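Periplasmic beta-glucosidase (Pseudomonas aeruginosa, PDB 6R5T) probably hydrolyses terminal, non-reducing beta-D-glucosyl residues to release beta-D-glucose, as a periplasmic enzyme of glycoside hydrolase family 3, and here holds lactose. Local coordinates at residues V26-D31 with F50-R55; G44-I49 with I72-A77. The protein carries 1 engineered substitution. All blocks are in the same frame, centred on the assembly; numbering follows the deposited sequence.

Contact 1: V26-D31 with F50-R55. With GAL (beta-D-galactopyranose), chain C.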
loop_
_atom_site.group_PDB
_atom_site.type_symbol
_atom_site.label_atom_id
_atom_site.label_comp_id
_atom_site.label_asym_id
_atom_site.label_seq_id
_atom_site.Cartn_x
_atom_site.Cartn_y
_atom_site.Cartn_z
ATOM N N VAL A 26 -23.380 -25.924 6.971
ATOM C CA VAL A 26 -23.993 -25.720 5.636
ATOM C C VAL A 26 -25.162 -24.754 5.723
ATOM O O VAL A 26 -25.717 -24.547 6.788
ATOM C CB VAL A 26 -24.449 -27.051 5.015
ATOM C CG1 VAL A 26 -23.280 -27.892 4.598
ATOM C CG2 VAL A 26 -25.341 -27.806 5.970
ATOM N N SER A 27 -25.523 -24.212 4.564
ATOM C CA SER A 27 -26.713 -23.341 4.408
ATOM C C SER A 27 -27.613 -23.969 3.344
ATOM O O SER A 27 -27.089 -24.576 2.409
ATOM C CB SER A 27 -26.344 -21.950 3.993
ATOM O OG SER A 27 -25.574 -21.972 2.804
ATOM N N VAL A 28 -28.893 -23.683 3.423
ATOM C CA VAL A 28 -29.847 -24.035 2.337
ATOM C C VAL A 28 -29.488 -23.178 1.126
ATOM O O VAL A 28 -29.322 -21.957 1.269
ATOM C CB VAL A 28 -31.294 -23.833 2.747
ATOM C CG1 VAL A 28 -32.227 -24.155 1.592
ATOM C CG2 VAL A 28 -31.631 -24.667 3.938
ATOM N N GLY A 29 -29.351 -23.807 -0.014
ATOM C CA GLY A 29 -28.967 -23.104 -1.247
ATOM C C GLY A 29 -28.987 -24.038 -2.431
ATOM O O GLY A 29 -29.311 -25.218 -2.287
ATOM N N ALA A 30 -28.542 -23.554 -3.573
ATOM C CA ALA A 30 -28.433 -24.376 -4.795
ATOM C C ALA A 30 -27.541 -25.587 -4.503
ATOM O O ALA A 30 -27.911 -26.681 -4.911
ATOM C CB ALA A 30 -27.906 -23.538 -5.924
ATOM N N ASP A 31 -26.464 -25.400 -3.736
ATOM C CA ASP A 31 -25.492 -26.468 -3.388
ATOM C C ASP A 31 -26.096 -27.480 -2.409
ATOM O O ASP A 31 -25.577 -28.605 -2.322
ATOM C CB ASP A 31 -24.225 -25.871 -2.765
ATOM C CG ASP A 31 -23.286 -25.203 -3.759
ATOM O OD1 ASP A 31 -23.219 -25.678 -4.916
ATOM O OD2 ASP A 31 -22.611 -24.219 -3.364
ATOM N N PHE A 50 -26.049 -22.413 8.825
ATOM C CA PHE A 50 -26.076 -20.928 8.827
ATOM C C PHE A 50 -27.119 -20.459 7.816
ATOM O O PHE A 50 -27.445 -21.192 6.873
ATOM C CB PHE A 50 -24.692 -20.340 8.578
ATOM C CG PHE A 50 -24.065 -20.576 7.233
ATOM C CD1 PHE A 50 -23.510 -21.806 6.921
ATOM C CD2 PHE A 50 -24.033 -19.588 6.267
ATOM C CE1 PHE A 50 -22.907 -22.065 5.718
ATOM C CE2 PHE A 50 -23.468 -19.859 5.025
ATOM C CZ PHE A 50 -22.893 -21.076 4.753
ATOM N N ASN A 51 -27.589 -19.231 8.045
ATOM C CA ASN A 51 -28.523 -18.483 7.162
ATOM C C ASN A 51 -29.955 -19.014 7.242
ATOM O O ASN A 51 -30.757 -18.552 6.425
ATOM C CB ASN A 51 -28.019 -18.470 5.720
ATOM C CG ASN A 51 -26.894 -17.483 5.461
ATOM O OD1 ASN A 51 -26.557 -16.688 6.325
ATOM N ND2 ASN A 51 -26.270 -17.589 4.298
ATOM N N THR A 52 -30.310 -19.847 8.230
ATOM C CA THR A 52 -31.733 -20.161 8.551
ATOM C C THR A 52 -32.075 -19.401 9.827
ATOM O O THR A 52 -31.391 -19.617 10.824
ATOM C CB THR A 52 -31.933 -21.681 8.696
ATOM O OG1 THR A 52 -31.730 -22.242 7.405
ATOM C CG2 THR A 52 -33.268 -22.041 9.277
ATOM N N VAL A 53 -33.061 -18.493 9.809
ATOM C CA VAL A 53 -33.078 -17.406 10.827
ATOM C C VAL A 53 -34.453 -17.134 11.448
ATOM O O VAL A 53 -34.619 -16.057 12.033
ATOM C CB VAL A 53 -32.537 -16.098 10.214
ATOM C CG1 VAL A 53 -31.116 -16.331 9.691
ATOM C CG2 VAL A 53 -33.447 -15.583 9.131
ATOM N N THR A 54 -35.414 -18.023 11.277
ATOM C CA THR A 54 -36.734 -17.829 11.925
ATOM C C THR A 54 -37.052 -19.042 12.788
ATOM O O THR A 54 -36.595 -20.138 12.473
ATOM C CB THR A 54 -37.862 -17.566 10.932
ATOM O OG1 THR A 54 -38.174 -18.797 10.289
ATOM C CG2 THR A 54 -37.497 -16.524 9.896
ATOM N N ARG A 55 -37.817 -18.810 13.825
ATOM C CA ARG A 55 -38.141 -19.885 14.798
ATOM C C ARG A 55 -38.738 -21.097 14.080
ATOM O O ARG A 55 -38.276 -22.222 14.291
ATOM C CB ARG A 55 -39.071 -19.406 15.906
ATOM C CG ARG A 55 -39.585 -20.594 16.712
ATOM C CD ARG A 55 -40.666 -20.152 17.641
ATOM N NE ARG A 55 -40.131 -19.438 18.778
ATOM C CZ ARG A 55 -40.801 -19.212 19.907
ATOM N NH1 ARG A 55 -42.044 -19.666 20.073
ATOM N NH2 ARG A 55 -40.196 -18.593 20.892
HETATM C C1 GAL C . -20.857 -15.895 2.844
HETATM C C2 GAL C . -22.193 -15.754 3.601
HETATM C C3 GAL C . -23.323 -15.756 2.565
HETATM C C4 GAL C . -23.075 -14.592 1.577
HETATM C C5 GAL C . -21.668 -14.757 0.969
HETATM C C6 GAL C . -21.295 -13.573 0.086
HETATM O O2 GAL C . -22.332 -16.834 4.510
HETATM O O3 GAL C . -24.563 -15.543 3.272
HETATM O O4 GAL C . -23.153 -13.393 2.383
HETATM O O5 GAL C . -20.622 -14.783 2.003
HETATM O O6 GAL C . -19.940 -13.751 -0.397
HETATM O O HOH W 1 -29.713 -21.933 5.635
#
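S27 lays its CB over the centre of the F50 ring, a CH-pi contact with the carbon 3.7 Å from the ring centroid and 12° off the normal. The ring reaches under the serine because F50 holds CG between its backbone N and carbonyl carbon (chi1 66°), folding the phenyl back over its own main chain. A small residue suits this place: S27 CB also sits 3.2 Å from F50 O, and S27 OG passes 3.4 Å from F50 CZ. One direct backbone bond, F50 N to V26 O at 3.0 Å, closes this tight end.

Beyond it the two segments diverge and water takes over. One molecule accepts from V28 N, donates to F50 O at 2.7 Å and also bonds the T52 hydroxyl, while V28 CG2 stays 4.2 Å from T52 OG1. On the sugar side F50 and N51 form part of the glycan pocket: N51 has a positive phi (74°), which asparagine tolerates comparatively well, and its short amide reaches the galactose, ND2 donating to O3 at 2.9 Å. F50 CE2 lies 3.3 Å from galactose O2.

Both segments are loops leaving neighbouring parallel strands, 24-26 and 48-50, at the end of the barrel where the substrate binds. N288 bonds S27 N and touches F50, while V28 packs on L37 of helix 34-42 and M61 of helix 55-65.

Contact 2: G44-I49 with I72-A77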
loop_
_atom_site.group_PDB
_atom_site.type_symbol
_atom_site.label_atom_id
_atom_site.label_comp_id
_atom_site.label_asym_id
_atom_site.label_seq_id
_atom_site.Cartn_x
_atom_site.Cartn_y
_atom_site.Cartn_z
ATOM N N GLY A 44 -27.334 -37.819 10.668
ATOM C CA GLY A 44 -26.200 -37.421 11.533
ATOM C C GLY A 44 -25.048 -36.794 10.744
ATOM O O GLY A 44 -23.920 -36.727 11.269
ATOM N N LYS A 45 -25.295 -36.313 9.521
ATOM C CA LYS A 45 -24.221 -35.868 8.614
ATOM C C LYS A 45 -24.094 -34.346 8.611
ATOM O O LYS A 45 -23.324 -33.865 7.797
ATOM C CB LYS A 45 -24.487 -36.353 7.191
ATOM C CG LYS A 45 -24.447 -37.869 7.081
ATOM C CD LYS A 45 -24.065 -38.398 5.742
ATOM C CE LYS A 45 -25.241 -38.660 4.841
ATOM N NZ LYS A 45 -24.882 -39.612 3.754
ATOM N N VAL A 46 -24.763 -33.650 9.505
ATOM C CA VAL A 46 -24.677 -32.154 9.586
ATOM C C VAL A 46 -24.370 -31.744 11.010
ATOM O O VAL A 46 -25.053 -32.181 11.925
ATOM C CB VAL A 46 -25.975 -31.502 9.099
ATOM C CG1 VAL A 46 -25.900 -29.975 9.202
ATOM C CG2 VAL A 46 -26.320 -31.945 7.696
ATOM N N GLY A 47 -23.443 -30.804 11.202
ATOM C CA GLY A 47 -23.095 -30.325 12.537
ATOM C C GLY A 47 -23.778 -29.007 12.859
ATOM O O GLY A 47 -24.141 -28.761 14.007
ATOM N N ALA A 48 -23.948 -28.139 11.848
ATOM C CA ALA A 48 -24.524 -26.817 12.080
ATOM C C ALA A 48 -24.991 -26.208 10.784
ATOM O O ALA A 48 -24.604 -26.647 9.700
ATOM C CB ALA A 48 -23.478 -25.945 12.738
ATOM N N ILE A 49 -25.844 -25.214 10.953
ATOM C CA ILE A 49 -26.525 -24.545 9.841
ATOM C C ILE A 49 -26.164 -23.076 9.957
ATOM O O ILE A 49 -26.103 -22.557 11.080
ATOM C CB ILE A 49 -28.027 -24.766 9.964
ATOM C CG1 ILE A 49 -28.380 -26.250 9.903
ATOM C CG2 ILE A 49 -28.792 -23.970 8.916
ATOM C CD1 ILE A 49 -28.103 -26.884 8.611
ATOM N N ILE A 72 -27.657 -35.643 18.212
ATOM C CA ILE A 72 -26.806 -34.485 18.615
ATOM C C ILE A 72 -27.447 -33.248 17.995
ATOM O O ILE A 72 -27.610 -33.184 16.780
ATOM C CB ILE A 72 -25.347 -34.685 18.160
ATOM C CG1 ILE A 72 -24.701 -35.901 18.843
ATOM C CG2 ILE A 72 -24.556 -33.420 18.421
ATOM C CD1 ILE A 72 -23.377 -36.269 18.297
ATOM N N PRO A 73 -27.788 -32.228 18.813
ATOM C CA PRO A 73 -28.464 -31.045 18.297
ATOM C C PRO A 73 -27.555 -30.201 17.387
ATOM O O PRO A 73 -26.327 -30.249 17.520
ATOM C CB PRO A 73 -28.792 -30.216 19.510
ATOM C CG PRO A 73 -27.748 -30.605 20.481
ATOM C CD PRO A 73 -27.534 -32.104 20.250
ATOM N N LEU A 74 -28.198 -29.526 16.459
ATOM C CA LEU A 74 -27.506 -28.524 15.609
ATOM C C LEU A 74 -27.296 -27.280 16.444
ATOM O O LEU A 74 -28.063 -27.025 17.382
ATOM C CB LEU A 74 -28.417 -28.185 14.426
ATOM C CG LEU A 74 -28.710 -29.357 13.511
ATOM C CD1 LEU A 74 -29.919 -29.039 12.670
ATOM C CD2 LEU A 74 -27.514 -29.691 12.648
ATOM N N PHE A 75 -26.317 -26.478 16.024
ATOM C CA PHE A 75 -26.415 -25.025 16.289
ATOM C C PHE A 75 -26.699 -24.288 14.975
ATOM O O PHE A 75 -26.410 -24.785 13.874
ATOM C CB PHE A 75 -25.212 -24.491 17.068
ATOM C CG PHE A 75 -23.926 -24.351 16.308
ATOM C CD1 PHE A 75 -23.722 -23.320 15.413
ATOM C CD2 PHE A 75 -22.862 -25.194 16.561
ATOM C CE1 PHE A 75 -22.496 -23.169 14.769
ATOM C CE2 PHE A 75 -21.649 -25.068 15.907
ATOM C CZ PHE A 75 -21.462 -24.051 15.007
ATOM N N HIS A 76 -27.255 -23.097 15.124
ATOM C CA HIS A 76 -27.682 -22.235 13.994
ATOM C C HIS A 76 -26.977 -20.894 14.100
ATOM O O HIS A 76 -27.054 -20.261 15.174
ATOM C CB HIS A 76 -29.212 -22.049 13.977
ATOM C CG HIS A 76 -29.922 -23.256 13.484
ATOM N ND1 HIS A 76 -30.148 -24.343 14.323
ATOM C CD2 HIS A 76 -30.426 -23.581 12.260
ATOM C CE1 HIS A 76 -30.743 -25.279 13.587
ATOM N NE2 HIS A 76 -30.946 -24.840 12.355
ATOM N N ALA A 77 -26.327 -20.503 13.014
ATOM C CA ALA A 77 -25.551 -19.252 12.979
ATOM C C ALA A 77 -26.083 -18.306 11.917
ATOM O O ALA A 77 -26.720 -18.721 10.942
ATOM C CB ALA A 77 -24.085 -19.586 12.789
HETATM O O HOH W 2 -25.414 -32.216 14.872
#
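One face of the F75 ring is filled by the methyl of A48, whose CB stands 3.5 Å from the ring centroid and only 9° off the normal, a CH-pi contact. The H76 imidazole meets I49 obliquely, CD2 lying 3.5 Å from I49 CB, and the two side chains run alongside each other in the same direction. These rings lie on opposite faces of the sheet, A48 with F75 and I49 with H76, in a beta-alpha-beta crossover of the TIM-barrel-like N-terminal domain: strand 48-50, helix 55-65, strand 75-78.

Alanine suits its place because its methyl is hemmed in, with the phenyl on one side and F75 O 3.4 Å from the same A48 CB. A chi1 of 74° swings the F75 ring across its own backbone toward strand 48-50, which brings its face to A48. Branched I49 meets the CD2-NE2 side of the imidazole with CB, CG1 and CG2, and I58 and M61 of helix 55-65 also touch that ring; H76 NE2 is buried without a polar partner.

Toward the strand starts the pairing opens. L74 CD2 reaches V46 CG1 at 3.8 Å, adding apolar cover, and a water bridges V46 O and I72 O, probably sharing its protons with other acceptors. G47 O and P73 O both accept from K321 NZ, which links the two segments where they do not bond directly.

In the usual parallel pattern I49 straddles H76: its N donates to F75 O at 3.0 Å, and its O accepts from A77 N at 2.8 Å, with the donor in the carbonyl plane.

Overall arrangement
Contacts 1 and 2 follow one another along the same strand: 44-49 runs directly into 50-55, so strand 48-50 serves both, between strand 24-26 and strand 75-78. Their centres are 11 Å apart, and they touch through two probable hydrogen bonds, V26 N to A48 O and N51 N to A77 O, each 3.1 Å. Contact 1 lies at the sugar end, where F50 and N51 line the pocket and the F50 side chain is about 5 Å from the bound glucose unit. Contact 2 is set further back in the barrel wall; the side chain of A77 is about 8 Å from the bound beta-D-glucopyranose (BGC) and about 9 Å from the bound beta-D-galactopyranose (GAL).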